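Local coordinates for protein probable adenylyl-sulfate kinase (Aeropyrum pernix, PDB 2YVU) that probably phosphorylates adenosine 5'-phosphosulfate with ATP to give 3'-phosphoadenylyl sulfate, the activated form of sulfate, at residues 33-36 / 37-41; 123-126 / 127-130. All blocks are in the same frame, centred on the assembly; numbering follows the deposited sequence.

Contact 1: residues 33-36 / 37-41; sequences LADL and LQKEG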
loop_
_atom_site.group_PDB
_atom_site.type_symbol
_atom_site.label_atom_id
_atom_site.label_comp_id
_atom_site.label_asym_id
_atom_site.label_seq_id
_atom_site.Cartn_x
_atom_site.Cartn_y
_atom_site.Cartn_z
ATOM N N LEU A 33 0.321 -19.899 -6.832
ATOM C CA LEU A 33 -0.215 -19.228 -8.000
ATOM C C LEU A 33 0.740 -18.108 -8.407
ATOM O O LEU A 33 1.035 -17.915 -9.584
ATOM C CB LEU A 33 -1.601 -18.644 -7.722
ATOM C CG LEU A 33 -2.118 -17.763 -8.870
ATOM C CD1 LEU A 33 -2.380 -18.592 -10.100
ATOM C CD2 LEU A 33 -3.398 -17.044 -8.441
ATOM N N ALA A 34 1.231 -17.371 -7.421
ATOM C CA ALA A 34 2.134 -16.265 -7.696
ATOM C C ALA A 34 3.402 -16.760 -8.392
ATOM O O ALA A 34 3.895 -16.135 -9.337
ATOM C CB ALA A 34 2.480 -15.551 -6.389
ATOM N N ASP A 35 3.934 -17.882 -7.926
ATOM C CA ASP A 35 5.143 -18.431 -8.544
ATOM C C ASP A 35 4.893 -18.722 -10.033
ATOM O O ASP A 35 5.726 -18.409 -10.880
ATOM C CB ASP A 35 5.565 -19.716 -7.826
ATOM C CG ASP A 35 6.976 -20.138 -8.179
ATOM O OD1 ASP A 35 7.878 -19.281 -8.072
ATOM O OD2 ASP A 35 7.191 -21.315 -8.557
ATOM N N LEU A 36 3.739 -19.313 -10.348
ATOM C CA LEU A 36 3.391 -19.635 -11.734
ATOM C C LEU A 36 3.353 -18.427 -12.671
ATOM O O LEU A 36 3.903 -18.451 -13.777
ATOM C CB LEU A 36 2.022 -20.323 -11.791
ATOM C CG LEU A 36 1.821 -21.737 -11.225
ATOM C CD1 LEU A 36 0.354 -22.149 -11.421
ATOM C CD2 LEU A 36 2.734 -22.736 -11.924
ATOM N N LEU A 37 2.675 -17.375 -12.238
ATOM C CA LEU A 37 2.543 -16.172 -13.039
ATOM C C LEU A 37 3.850 -15.405 -13.179
ATOM O O LEU A 37 4.138 -14.867 -14.236
ATOM C CB LEU A 37 1.470 -15.268 -12.430
ATOM C CG LEU A 37 0.100 -15.921 -12.361
ATOM C CD1 LEU A 37 -0.774 -15.148 -11.399
ATOM C CD2 LEU A 37 -0.525 -15.962 -13.776
ATOM N N GLN A 38 4.626 -15.329 -12.107
ATOM C CA GLN A 38 5.893 -14.623 -12.190
ATOM C C GLN A 38 6.780 -15.352 -13.193
ATOM O O GLN A 38 7.323 -14.734 -14.107
ATOM C CB GLN A 38 6.560 -14.540 -10.810
ATOM C CG GLN A 38 5.824 -13.595 -9.855
ATOM C CD GLN A 38 6.427 -13.546 -8.449
ATOM O OE1 GLN A 38 7.027 -14.514 -7.983
ATOM N NE2 GLN A 38 6.242 -12.421 -7.763
ATOM N N LYS A 39 6.903 -16.669 -13.049
ATOM C CA LYS A 39 7.722 -17.433 -13.988
ATOM C C LYS A 39 7.286 -17.188 -15.430
ATOM O O LYS A 39 8.077 -17.337 -16.352
ATOM C CB LYS A 39 7.685 -18.920 -13.640
ATOM C CG LYS A 39 8.568 -19.263 -12.445
ATOM C CD LYS A 39 8.383 -20.713 -12.010
ATOM C CE LYS A 39 9.333 -21.095 -10.875
ATOM N NZ LYS A 39 9.152 -22.526 -10.449
ATOM N N GLU A 40 6.033 -16.793 -15.631
ATOM C CA GLU A 40 5.548 -16.496 -16.978
ATOM C C GLU A 40 5.835 -15.042 -17.328
ATOM O O GLU A 40 5.514 -14.586 -18.420
ATOM C CB GLU A 40 4.045 -16.761 -17.099
ATOM C CG GLU A 40 3.682 -18.229 -17.032
ATOM C CD GLU A 40 2.216 -18.491 -17.339
ATOM O OE1 GLU A 40 1.545 -17.605 -17.905
ATOM O OE2 GLU A 40 1.739 -19.599 -17.026
ATOM N N GLY A 41 6.415 -14.314 -16.380
ATOM C CA GLY A 41 6.769 -12.922 -16.620
ATOM C C GLY A 41 5.804 -11.822 -16.219
ATOM O O GLY A 41 6.003 -10.674 -16.590
#
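L33 and L37, one turn apart, form the packed side of the last turns of helix 26-39, which begins in the P-loop and ends here in a Schellman motif at G41. CG of L33 lies 3.9 Å from CD1 of L37, and CG of L37 rests 3.5 Å from the carbonyl O of L33. L33, A34 and L37 face the parallel sheet: L33 and A34 meet I89, L37 meets I87, and the small A34 lets V44 and V46 come close. L33 also meets helix 170-184.

Charge holds the solvent side. D35 has its CG anti to the backbone N (chi1 -166°), which swings the carboxylate along the helix toward K39, whose chain is extended. NZ of K39 reaches OD2 of D35 at 3.0 Å, on the syn side and 23° out of the carboxylate plane. Were D35 replaced by an alanine, the ammonium of K39 would probably be left without its mate and its long chain freer to swing.

At the helix end the bond from E40 N to L36 O is weak, and the E40 carboxylate turns to Y178 and K182. Glycine suits the positive phi of G41, where a CB would collide with the carbonyl O of E40.

Contact 2: residues 123-126 / 127-130; sequences LEEV and IRRD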
loop_
_atom_site.group_PDB
_atom_site.type_symbol
_atom_site.label_atom_id
_atom_site.label_comp_id
_atom_site.label_asym_id
_atom_site.label_seq_id
_atom_site.Cartn_x
_atom_site.Cartn_y
_atom_site.Cartn_z
ATOM N N LEU A 123 -14.740 -25.581 9.753
ATOM C CA LEU A 123 -14.124 -25.162 10.999
ATOM C C LEU A 123 -13.489 -26.356 11.719
ATOM O O LEU A 123 -12.365 -26.279 12.190
ATOM C CB LEU A 123 -15.198 -24.568 11.909
ATOM C CG LEU A 123 -14.822 -23.548 12.979
ATOM C CD1 LEU A 123 -15.772 -23.745 14.147
ATOM C CD2 LEU A 123 -13.377 -23.700 13.421
ATOM N N GLU A 124 -14.229 -27.452 11.824
ATOM C CA GLU A 124 -13.722 -28.631 12.511
ATOM C C GLU A 124 -12.548 -29.182 11.741
ATOM O O GLU A 124 -11.621 -29.732 12.321
ATOM C CB GLU A 124 -14.798 -29.712 12.620
ATOM C CG GLU A 124 -16.016 -29.311 13.422
ATOM C CD GLU A 124 -17.037 -30.436 13.529
ATOM O OE1 GLU A 124 -17.197 -31.206 12.556
ATOM O OE2 GLU A 124 -17.692 -30.543 14.584
ATOM N N GLU A 125 -12.603 -29.041 10.418
ATOM C CA GLU A 125 -11.528 -29.535 9.590
ATOM C C GLU A 125 -10.247 -28.748 9.792
ATOM O O GLU A 125 -9.190 -29.352 9.904
ATOM C CB GLU A 125 -11.924 -29.537 8.104
ATOM C CG GLU A 125 -10.767 -29.947 7.181
ATOM C CD GLU A 125 -10.292 -31.398 7.396
ATOM O OE1 GLU A 125 -9.135 -31.711 7.025
ATOM O OE2 GLU A 125 -11.073 -32.227 7.919
ATOM N N VAL A 126 -10.303 -27.418 9.850
ATOM C CA VAL A 126 -9.052 -26.680 10.040
ATOM C C VAL A 126 -8.507 -26.888 11.453
ATOM O O VAL A 126 -7.302 -26.862 11.658
ATOM C CB VAL A 126 -9.171 -25.138 9.724
ATOM C CG1 VAL A 126 -9.494 -24.946 8.253
ATOM C CG2 VAL A 126 -10.235 -24.465 10.578
ATOM N N ILE A 127 -9.386 -27.116 12.421
ATOM C CA ILE A 127 -8.926 -27.356 13.784
ATOM C C ILE A 127 -8.228 -28.733 13.825
ATOM O O ILE A 127 -7.104 -28.868 14.314
ATOM C CB ILE A 127 -10.101 -27.329 14.778
ATOM C CG1 ILE A 127 -10.579 -25.886 14.980
ATOM C CG2 ILE A 127 -9.661 -27.917 16.111
ATOM C CD1 ILE A 127 -11.879 -25.768 15.769
ATOM N N ARG A 128 -8.903 -29.736 13.276
ATOM C CA ARG A 128 -8.386 -31.104 13.220
ATOM C C ARG A 128 -7.028 -31.167 12.500
ATOM O O ARG A 128 -6.139 -31.933 12.870
ATOM C CB ARG A 128 -9.409 -31.998 12.489
ATOM C CG ARG A 128 -9.774 -33.294 13.204
ATOM C CD ARG A 128 -11.225 -33.722 12.903
ATOM N NE ARG A 128 -11.535 -33.684 11.477
ATOM C CZ ARG A 128 -12.749 -33.492 10.973
ATOM N NH1 ARG A 128 -13.790 -33.323 11.777
ATOM N NH2 ARG A 128 -12.918 -33.431 9.660
ATOM N N ARG A 129 -6.871 -30.357 11.469
ATOM C CA ARG A 129 -5.641 -30.357 10.699
ATOM C C ARG A 129 -4.407 -29.982 11.490
ATOM O O ARG A 129 -3.348 -30.591 11.314
ATOM C CB ARG A 129 -5.724 -29.376 9.525
ATOM C CG ARG A 129 -6.581 -29.812 8.361
ATOM C CD ARG A 129 -6.579 -28.746 7.235
ATOM N NE ARG A 129 -7.492 -29.156 6.178
ATOM C CZ ARG A 129 -7.859 -28.414 5.136
ATOM N NH1 ARG A 129 -8.703 -28.925 4.244
ATOM N NH2 ARG A 129 -7.402 -27.176 4.982
ATOM N N ASP A 130 -4.545 -28.987 12.360
ATOM C CA ASP A 130 -3.401 -28.462 13.080
ATOM C C ASP A 130 -3.480 -28.341 14.598
ATOM O O ASP A 130 -3.482 -27.224 15.147
ATOM C CB ASP A 130 -3.064 -27.093 12.489
ATOM C CG ASP A 130 -1.769 -26.553 13.009
ATOM O OD1 ASP A 130 -0.913 -27.372 13.394
ATOM O OD2 ASP A 130 -1.601 -25.316 13.024
HETATM O O HOH W 1 -9.643 -34.092 9.492
#
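The side chain of E125 crosses those of R128 and R129 at about a right angle, its carboxylate between the two guanidinium groups. The carboxylate plane is turned 72° from that of R128 and about as far from that of R129, so neither pair forms a coplanar, two-pronged bridge; each arginine takes one oxygen. OE1 lies close to the guanidinium plane of R129 and offers its anti lone pair to NE of R129 at 3.2 Å. OE2 meets NH2 of R128 at 2.8 Å, nearly along its own C-O axis but tilted from that guanidinium plane. The bend of E125 at chi2 (64°) brings the carboxylate back over the next turn, between the two arginines.

This salt-bridge network belongs to the short helix 123-129 of the P-loop kinase fold, which follows strand 114-120. The long, extended R129 also reaches T165 and the carbonyl O of G23, in the probable ATP-binding loop.

R128 instead curls back, with the carbonyl O of E124 and CA of E125 over one guanidinium face. At the guanidinium edge, water 1 accepts from NE of R128 and donates to OE2 of E125. Away from these charges, CD2 of L123 presses tightly on CD1 of I127, at 3.5 Å.

Contacts 1 and 2 each join successive turns within one helix, 26-39 and 123-129, with centres about 30 Å apart. Contact 1 is partly buried: its helix packs on the central sheet and on helix 170-184, so leucines and an alanine fill its inner side, while on the outer side D35 and K39 pair by charge. Contact 2 is a surface contact on a short helix whose neighbours include loops, and charged residues carry most of it, with V126 its one buried member. Each relates differently to the P-loop: 33-41 closes the helix that begins there, whereas 123-130 reaches the loop itself through an arginine. Their ends differ too, a glycine Schellman motif in contact 1 and in contact 2 D130, the N-cap of helix 131-139.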